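Local coordinates for vinylacetyl-CoA Delta-isomerase (Nitrosopumilus maritimus SCM1, PDB 6VJR), which probably interconverts vinylacetyl-CoA and crotonyl-CoA and dehydrates 4-hydroxybutyryl-CoA, using FAD and a [4Fe-4S] cluster, at residues R36-A41 with C97-V102; G189-H194 with G251-L256. All coordinates share one frame; numbering follows the deposited sequence.

From the N terminus, the chain first closes a loop at interaction 1, where the opening turn of helix 36-51 meets the cluster-binding segment 97-102 after 55 mainly helical residues. Helices 101-121 and 125-139 and several strands follow before interaction 2 begins at 189-194, the loop leaving strand 177-188. A second excursion of 56 residues, with strands but no helix, returns the chain to 251-256 and closes that contact. The two closures are in series, neither nested nor crossed, yet their centres lie only about 7 Å apart. Asn-192 of interaction 2 reaches Ser-38 and Gln-99 of interaction 1, linking helix 36-51, the iron-sulfur loop and the flavin-binding sheet.

Interaction 1: residues R36-A41 with C97-V102. With SF4 (iron/sulfur cluster), chain E.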
ATOM      1  N   ARG A  36     -21.649   2.312  31.805  1.00 14.85           N
ATOM      2  CA  ARG A  36     -22.733   3.184  31.409  1.00 14.98           C
ATOM      3  C   ARG A  36     -22.538   3.717  29.982  1.00 14.15           C
ATOM      4  O   ARG A  36     -23.496   3.830  29.235  1.00 13.93           O
ATOM      5  CB  ARG A  36     -22.979   4.317  32.403  1.00 17.36           C
ATOM      6  CG  ARG A  36     -24.081   5.291  31.996  1.00 17.66           C
ATOM      7  CD  ARG A  36     -25.379   4.578  31.730  1.00 20.14           C
ATOM      8  NE  ARG A  36     -26.450   5.567  31.602  1.00 22.38           N
ATOM      9  CZ  ARG A  36     -27.209   6.024  32.584  1.00 24.47           C
ATOM     10  NH1 ARG A  36     -27.049   5.573  33.806  1.00 27.10           N
ATOM     11  NH2 ARG A  36     -28.083   6.974  32.349  1.00 25.10           N
ATOM     12  N   PRO A  37     -21.334   4.076  29.499  1.00 14.21           N
ATOM     13  CA  PRO A  37     -21.232   4.597  28.126  1.00 14.19           C
ATOM     14  C   PRO A  37     -21.752   3.612  27.079  1.00 14.10           C
ATOM     15  O   PRO A  37     -22.330   4.013  26.079  1.00 13.82           O
ATOM     16  CB  PRO A  37     -19.725   4.879  27.967  1.00 15.62           C
ATOM     17  CG  PRO A  37     -19.300   5.174  29.404  1.00 15.47           C
ATOM     18  CD  PRO A  37     -20.054   4.159  30.225  1.00 14.59           C
ATOM     19  N   SER A  38     -21.518   2.296  27.280  1.00 14.56           N
ATOM     20  CA  SER A  38     -22.051   1.320  26.339  1.00 13.46           C
ATOM     21  C   SER A  38     -23.585   1.265  26.359  1.00 13.26           C
ATOM     22  O   SER A  38     -24.230   1.067  25.324  1.00 14.34           O
ATOM     23  CB  SER A  38     -21.452  -0.043  26.579  1.00 15.10           C
ATOM     24  OG  SER A  38     -21.812  -0.663  27.803  1.00 14.63           O
ATOM     25  N   ILE A  39     -24.155   1.416  27.537  1.00 12.55           N
ATOM     26  CA  ILE A  39     -25.609   1.506  27.690  1.00 12.45           C
ATOM     27  C   ILE A  39     -26.158   2.699  26.920  1.00 13.22           C
ATOM     28  O   ILE A  39     -27.207   2.624  26.285  1.00 13.95           O
ATOM     29  CB  ILE A  39     -25.964   1.463  29.181  1.00 13.72           C
ATOM     30  CG1 ILE A  39     -25.698   0.029  29.694  1.00 14.22           C
ATOM     31  CG2 ILE A  39     -27.378   1.917  29.450  1.00 14.58           C
ATOM     32  CD1 ILE A  39     -25.667  -0.095  31.187  1.00 16.60           C
ATOM     33  N   ASN A  40     -25.511   3.834  27.082  1.00 13.63           N
ATOM     34  CA  ASN A  40     -25.909   5.055  26.399  1.00 13.42           C
ATOM     35  C   ASN A  40     -25.943   4.852  24.890  1.00 13.85           C
ATOM     36  O   ASN A  40     -26.808   5.409  24.213  1.00 15.38           O
ATOM     37  CB  ASN A  40     -24.966   6.191  26.752  1.00 14.39           C
ATOM     38  CG  ASN A  40     -25.102   6.693  28.168  1.00 16.09           C
ATOM     39  OD1 ASN A  40     -26.121   6.492  28.834  1.00 16.61           O
ATOM     40  ND2 ASN A  40     -24.098   7.399  28.639  1.00 17.00           N
ATOM     41  N   ALA A  41     -24.952   4.140  24.363  1.00 13.80           N
ATOM     42  CA  ALA A  41     -24.902   3.855  22.934  1.00 13.46           C
ATOM     43  C   ALA A  41     -26.129   3.057  22.526  1.00 14.88           C
ATOM     44  O   ALA A  41     -26.756   3.371  21.520  1.00 15.72           O
ATOM     45  CB  ALA A  41     -23.608   3.163  22.578  1.00 14.53           C
ATOM     46  N   CYS A  97     -19.171   1.434  19.009  1.00 21.17           N
ATOM     47  CA  CYS A  97     -20.007   0.282  18.738  1.00 22.49           C
ATOM     48  C   CYS A  97     -21.317   0.365  19.522  1.00 21.96           C
ATOM     49  O   CYS A  97     -21.292   0.297  20.744  1.00 24.94           O
ATOM     50  CB  CYS A  97     -19.261  -1.005  19.060  1.00 24.70           C
ATOM     51  SG  CYS A  97     -20.347  -2.452  18.907  1.00 25.80           S
ATOM     52  N   PHE A  98     -22.455   0.429  18.823  1.00 19.08           N
ATOM     53  CA  PHE A  98     -23.760   0.587  19.449  1.00 20.78           C
ATOM     54  C   PHE A  98     -24.444  -0.792  19.570  1.00 19.28           C
ATOM     55  O   PHE A  98     -25.621  -0.874  19.852  1.00 21.43           O
ATOM     56  CB  PHE A  98     -24.592   1.672  18.726  1.00 21.29           C
ATOM     57  CG  PHE A  98     -24.484   1.591  17.210  1.00 19.97           C
ATOM     58  CD1 PHE A  98     -25.257   0.682  16.503  1.00 19.93           C
ATOM     59  CD2 PHE A  98     -23.482   2.295  16.510  1.00 19.80           C
ATOM     60  CE1 PHE A  98     -25.148   0.598  15.108  1.00 21.11           C
ATOM     61  CE2 PHE A  98     -23.371   2.178  15.130  1.00 19.70           C
ATOM     62  CZ  PHE A  98     -24.208   1.334  14.434  1.00 20.86           C
ATOM     63  N   GLN A  99     -23.725  -1.861  19.205  1.00 19.31           N
ATOM     64  CA  GLN A  99     -23.947  -3.214  19.710  1.00 20.14           C
ATOM     65  C   GLN A  99     -25.086  -4.009  19.078  1.00 21.19           C
ATOM     66  O   GLN A  99     -25.018  -5.237  19.093  1.00 26.18           O
ATOM     67  CB  GLN A  99     -24.128  -3.163  21.220  1.00 20.32           C
ATOM     68  CG  GLN A  99     -22.884  -2.694  21.938  1.00 18.12           C
ATOM     69  CD  GLN A  99     -23.147  -1.908  23.198  1.00 17.95           C
ATOM     70  OE1 GLN A  99     -23.629  -2.454  24.205  1.00 19.39           O
ATOM     71  NE2 GLN A  99     -22.806  -0.618  23.166  1.00 17.89           N
ATOM     72  N   ARG A 100     -26.155  -3.380  18.598  1.00 19.56           N
ATOM     73  CA  ARG A 100     -27.393  -4.124  18.330  1.00 19.39           C
ATOM     74  C   ARG A 100     -27.411  -4.793  16.923  1.00 18.81           C
ATOM     75  O   ARG A 100     -28.347  -5.548  16.581  1.00 19.88           O
ATOM     76  CB  ARG A 100     -28.465  -3.042  18.483  1.00 23.21           C
ATOM     77  CG  ARG A 100     -29.789  -3.496  19.058  1.00 23.97           C
ATOM     78  CD  ARG A 100     -30.700  -2.373  19.505  1.00 20.53           C
ATOM     79  NE  ARG A 100     -32.059  -2.910  19.511  1.00 19.96           N
ATOM     80  CZ  ARG A 100     -33.126  -2.202  19.697  1.00 21.64           C
ATOM     81  NH1 ARG A 100     -33.039  -0.902  19.824  1.00 20.36           N
ATOM     82  NH2 ARG A 100     -34.319  -2.817  19.739  1.00 24.19           N
ATOM     83  N   CYS A 101     -26.386  -4.526  16.099  1.00 19.03           N
ATOM     84  CA  CYS A 101     -26.278  -5.077  14.745  1.00 17.02           C
ATOM     85  C   CYS A 101     -26.151  -6.600  14.833  1.00 14.55           C
ATOM     86  O   CYS A 101     -26.628  -7.301  13.956  1.00 15.61           O
ATOM     87  CB  CYS A 101     -25.078  -4.531  13.956  1.00 20.93           C
ATOM     88  SG  CYS A 101     -25.012  -2.722  13.987  1.00 25.58           S
ATOM     89  N   VAL A 102     -25.400  -7.129  15.824  1.00 16.33           N
ATOM     90  CA  VAL A 102     -25.117  -8.563  15.860  1.00 16.21           C
ATOM     91  C   VAL A 102     -26.409  -9.380  15.920  1.00 15.33           C
ATOM     92  O   VAL A 102     -26.624 -10.362  15.175  1.00 15.66           O
ATOM     93  CB  VAL A 102     -24.191  -8.921  17.037  1.00 19.81           C
ATOM     94  CG1 VAL A 102     -23.626 -10.302  16.837  1.00 20.10           C
ATOM     95  CG2 VAL A 102     -23.070  -7.926  17.204  1.00 21.40           C
TER
HETATM   96 FE1  SF4 E 601     -20.547  -4.534  14.813  0.30 54.23          FE
HETATM   97 FE2  SF4 E 601     -20.264  -1.846  14.311  1.00 67.50          FE
HETATM   98 FE3  SF4 E 601     -20.896  -2.642  16.706  1.00 37.28          FE
HETATM   99 FE4  SF4 E 601     -22.753  -2.687  14.771  1.00 41.57          FE
HETATM  100  S1  SF4 E 601     -21.852  -0.865  15.712  1.00 32.64           S
HETATM  101  S2  SF4 E 601     -22.297  -4.404  16.308  1.00 38.65           S
HETATM  102  S3  SF4 E 601     -21.419  -3.358  12.981  1.00 50.85           S
HETATM  103  S4  SF4 E 601     -18.970  -3.201  15.627  1.00 58.18           S
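With CG beside its own backbone N (chi1 -65°) and a bend at chi2 (147°), the Gln-99 side chain swings its amide up to the first turn of helix 36-51, beside Ser-38 CB and Ala-41 CB. Gln-99 belongs to the CX3C segment, Cys-97 to Cys-101, whose two cysteines bind the cluster. NE2 donates to two carbonyls: to Ser-38 O at 3.1 Å, lying somewhat out of the amide plane, and to Cys-97 O at 3.0 Å, in that plane and nearly straight (167°). OE1 accepts from Asn-192 ND2, so both ends of the buried amide are engaged and its rotation is fixed. With an alanine here the amide is gone, and Ser-38 O, Cys-97 O and Asn-192 ND2 would probably each be left without this partner, the helix and the loop losing their hydrogen bond. Beside this bridge, Ala-41 CB packs on Phe-98 CB at 4.2 Å. Beyond that point the Phe-98 ring leads away from the helix and lays a face on the cluster. Cys-97 SG binds the iron FE3 at 2.3 Å and Cys-101 SG the iron FE4 at 2.4 Å; Cys-295 is a further ligand. Sulfide S1 sits over the centre of the Phe-98 ring, 3.3 Å above its plane.

Interaction 2: residues G189-H194 with G251-L256; sequences GCINSH and GGQEAL
Gln-253 and Asn-192 send their side chains toward each other from opposite directions, and their amides meet with planes 48° apart, neither stacked nor coplanar. The glutamine carries most of the contact. Its CG stands opposite the backbone N (chi1 164°) and the chain runs on straight through chi2 (-179°), which carries the amide into the turn formed by Gly-189 to Asn-192. There OE1 receives two weak bonds from consecutive amides, Ile-191 N at 3.0 Å and Asn-192 N at 3.2 Å, and it also lies close against the Gly-189 carbonyl carbon. One side-chain oxygen thus weakly receives two successive N-H groups of the loop, the second of them shared with Gly-189 O. At the other end of the amide, Gln-253 NE2 gives a weak bond to Asn-192 OD1 at 3.1 Å. The same nitrogen also has a hydrogen bond with Tyr-228 OH. Asn-192 ND2, in turn, is directed to Ser-38 OG on helix 36-51, so the asparagine passes the connection onward.

An apolar contact lies next to this polar one. Ala-255, two residues on, faces the loop from the same side of the chain as Gln-253, and its CB meets Cys-190 SG at 3.7 Å and Ile-191 CD1 at 3.8 Å. Tyr-226 packs against both of these loop side chains. Between the two residues, Glu-254 points away from the loop, touches FAD and packs on Thr-390 of a second subunit.

The backbones join where Gly-189 N bonds Gln-253 O at 3.0 Å. This bond follows on from the antiparallel pairing of strands 177-188 and 254-259, in which Ala-255 pairs with Gln-187, and lies just past the flavin-binding residues Gln-187 and Thr-188, consistent with the flavin-binding beta domain of the acyl-CoA dehydrogenase-like fold.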
ATOM      1  N   GLY A 189     -22.138  -6.227  23.869  1.00 14.91           N
ATOM      2  CA  GLY A 189     -23.364  -5.720  24.462  1.00 14.30           C
ATOM      3  C   GLY A 189     -24.179  -6.771  25.208  1.00 15.35           C
ATOM      4  O   GLY A 189     -25.349  -6.541  25.500  1.00 15.08           O
ATOM      5  N   CYS A 190     -23.602  -7.920  25.530  1.00 15.04           N
ATOM      6  CA  CYS A 190     -24.399  -9.006  26.108  1.00 15.12           C
ATOM      7  C   CYS A 190     -25.064  -8.628  27.437  1.00 14.09           C
ATOM      8  O   CYS A 190     -26.247  -8.922  27.674  1.00 16.39           O
ATOM      9  CB  CYS A 190     -23.581 -10.281  26.272  1.00 16.16           C
ATOM     10  SG  CYS A 190     -22.043 -10.127  27.214  1.00 16.73           S
ATOM     11  N   ILE A 191     -24.343  -7.922  28.291  1.00 14.45           N
ATOM     12  CA  ILE A 191     -24.837  -7.471  29.583  1.00 16.06           C
ATOM     13  C   ILE A 191     -25.938  -6.416  29.408  1.00 16.47           C
ATOM     14  O   ILE A 191     -26.781  -6.257  30.290  1.00 18.04           O
ATOM     15  CB  ILE A 191     -23.657  -7.024  30.464  1.00 18.87           C
ATOM     16  CG1 ILE A 191     -22.776  -8.260  30.775  1.00 18.42           C
ATOM     17  CG2 ILE A 191     -24.117  -6.333  31.743  1.00 22.16           C
ATOM     18  CD1 ILE A 191     -21.356  -7.882  31.148  1.00 19.40           C
ATOM     19  N   ASN A 192     -25.919  -5.712  28.266  1.00 13.66           N
ATOM     20  CA  ASN A 192     -26.869  -4.680  27.901  1.00 15.00           C
ATOM     21  C   ASN A 192     -28.060  -5.243  27.125  1.00 14.13           C
ATOM     22  O   ASN A 192     -28.873  -4.475  26.674  1.00 16.38           O
ATOM     23  CB  ASN A 192     -26.172  -3.589  27.083  1.00 15.89           C
ATOM     24  CG  ASN A 192     -25.054  -2.928  27.854  1.00 15.83           C
ATOM     25  OD1 ASN A 192     -24.975  -3.041  29.079  1.00 15.72           O
ATOM     26  ND2 ASN A 192     -24.194  -2.209  27.153  1.00 16.82           N
ATOM     27  N   SER A 193     -28.129  -6.565  26.965  0.59 13.36           N
ATOM     28  CA  SER A 193     -29.137  -7.226  26.162  0.59 14.43           C
ATOM     29  C   SER A 193     -30.230  -7.829  27.056  0.59 14.74           C
ATOM     30  O   SER A 193     -29.995  -8.125  28.233  0.59 13.17           O
ATOM     31  CB  SER A 193     -28.511  -8.330  25.320  0.59 13.84           C
ATOM     32  OG  SER A 193     -27.513  -7.885  24.398  0.59 13.57           O
ATOM     33  N   HIS A 194     -31.398  -8.084  26.456  1.00 14.97           N
ATOM     34  CA  HIS A 194     -32.518  -8.771  27.088  1.00 15.30           C
ATOM     35  C   HIS A 194     -32.479 -10.286  26.836  1.00 15.43           C
ATOM     36  O   HIS A 194     -32.816 -11.080  27.723  1.00 15.98           O
ATOM     37  CB  HIS A 194     -33.846  -8.149  26.649  1.00 16.02           C
ATOM     38  CG  HIS A 194     -33.965  -6.700  26.944  1.00 16.40           C
ATOM     39  ND1 HIS A 194     -33.857  -5.751  25.953  1.00 17.93           N
ATOM     40  CD2 HIS A 194     -34.075  -6.016  28.092  1.00 18.79           C
ATOM     41  CE1 HIS A 194     -34.009  -4.541  26.494  1.00 18.45           C
ATOM     42  NE2 HIS A 194     -34.113  -4.678  27.804  1.00 16.89           N
ATOM     43  N   GLY A 251     -19.454   4.300  24.471  1.00 15.30           N
ATOM     44  CA  GLY A 251     -18.427   3.275  24.331  1.00 16.14           C
ATOM     45  C   GLY A 251     -19.055   1.930  23.990  1.00 15.67           C
ATOM     46  O   GLY A 251     -20.293   1.783  23.884  1.00 16.82           O
ATOM     47  N   GLY A 252     -18.188   0.930  23.900  1.00 16.22           N
ATOM     48  CA  GLY A 252     -18.619  -0.431  23.618  1.00 17.25           C
ATOM     49  C   GLY A 252     -18.434  -1.327  24.836  1.00 15.64           C
ATOM     50  O   GLY A 252     -18.027  -0.885  25.910  1.00 16.16           O
ATOM     51  N   GLN A 253     -18.847  -2.583  24.683  1.00 15.66           N
ATOM     52  CA  GLN A 253     -18.838  -3.541  25.776  1.00 14.85           C
ATOM     53  C   GLN A 253     -18.619  -4.921  25.180  1.00 14.49           C
ATOM     54  O   GLN A 253     -19.341  -5.296  24.251  1.00 14.30           O
ATOM     55  CB  GLN A 253     -20.221  -3.568  26.457  1.00 15.06           C
ATOM     56  CG  GLN A 253     -20.474  -4.787  27.355  1.00 16.33           C
ATOM     57  CD  GLN A 253     -21.864  -4.752  27.954  1.00 16.28           C
ATOM     58  OE1 GLN A 253     -22.799  -5.421  27.495  1.00 17.33           O
ATOM     59  NE2 GLN A 253     -21.993  -3.930  28.978  1.00 17.16           N
ATOM     60  N   GLU A 254     -17.685  -5.656  25.788  0.56 14.23           N
ATOM     61  CA  GLU A 254     -17.499  -7.066  25.505  0.56 14.67           C
ATOM     62  C   GLU A 254     -17.412  -7.824  26.826  0.56 13.85           C
ATOM     63  O   GLU A 254     -16.899  -7.294  27.834  0.56 11.17           O
ATOM     64  CB  GLU A 254     -16.228  -7.287  24.681  0.56 16.01           C
ATOM     65  CG  GLU A 254     -16.183  -6.466  23.393  0.56 15.86           C
ATOM     66  CD  GLU A 254     -15.650  -5.040  23.558  0.56 18.87           C
ATOM     67  OE1 GLU A 254     -14.598  -4.835  24.222  0.56 20.56           O
ATOM     68  OE2 GLU A 254     -16.276  -4.113  22.973  0.56 21.42           O
ATOM     69  N   ALA A 255     -17.901  -9.083  26.810  1.00 14.15           N
ATOM     70  CA  ALA A 255     -17.708  -9.954  27.961  1.00 14.25           C
ATOM     71  C   ALA A 255     -17.613 -11.408  27.493  1.00 14.14           C
ATOM     72  O   ALA A 255     -18.102 -11.761  26.426  1.00 15.16           O
ATOM     73  CB  ALA A 255     -18.826  -9.766  28.974  1.00 15.27           C
ATOM     74  N   LEU A 256     -17.034 -12.242  28.358  1.00 12.41           N
ATOM     75  CA  LEU A 256     -17.047 -13.689  28.228  1.00 12.15           C
ATOM     76  C   LEU A 256     -18.271 -14.217  28.969  1.00 13.16           C
ATOM     77  O   LEU A 256     -18.454 -13.952  30.156  1.00 14.87           O
ATOM     78  CB  LEU A 256     -15.746 -14.203  28.832  1.00 13.61           C
ATOM     79  CG  LEU A 256     -15.547 -15.715  28.852  1.00 15.63           C
ATOM     80  CD1 LEU A 256     -15.497 -16.351  27.490  1.00 15.80           C
ATOM     81  CD2 LEU A 256     -14.332 -16.064  29.677  1.00 16.68           C
TER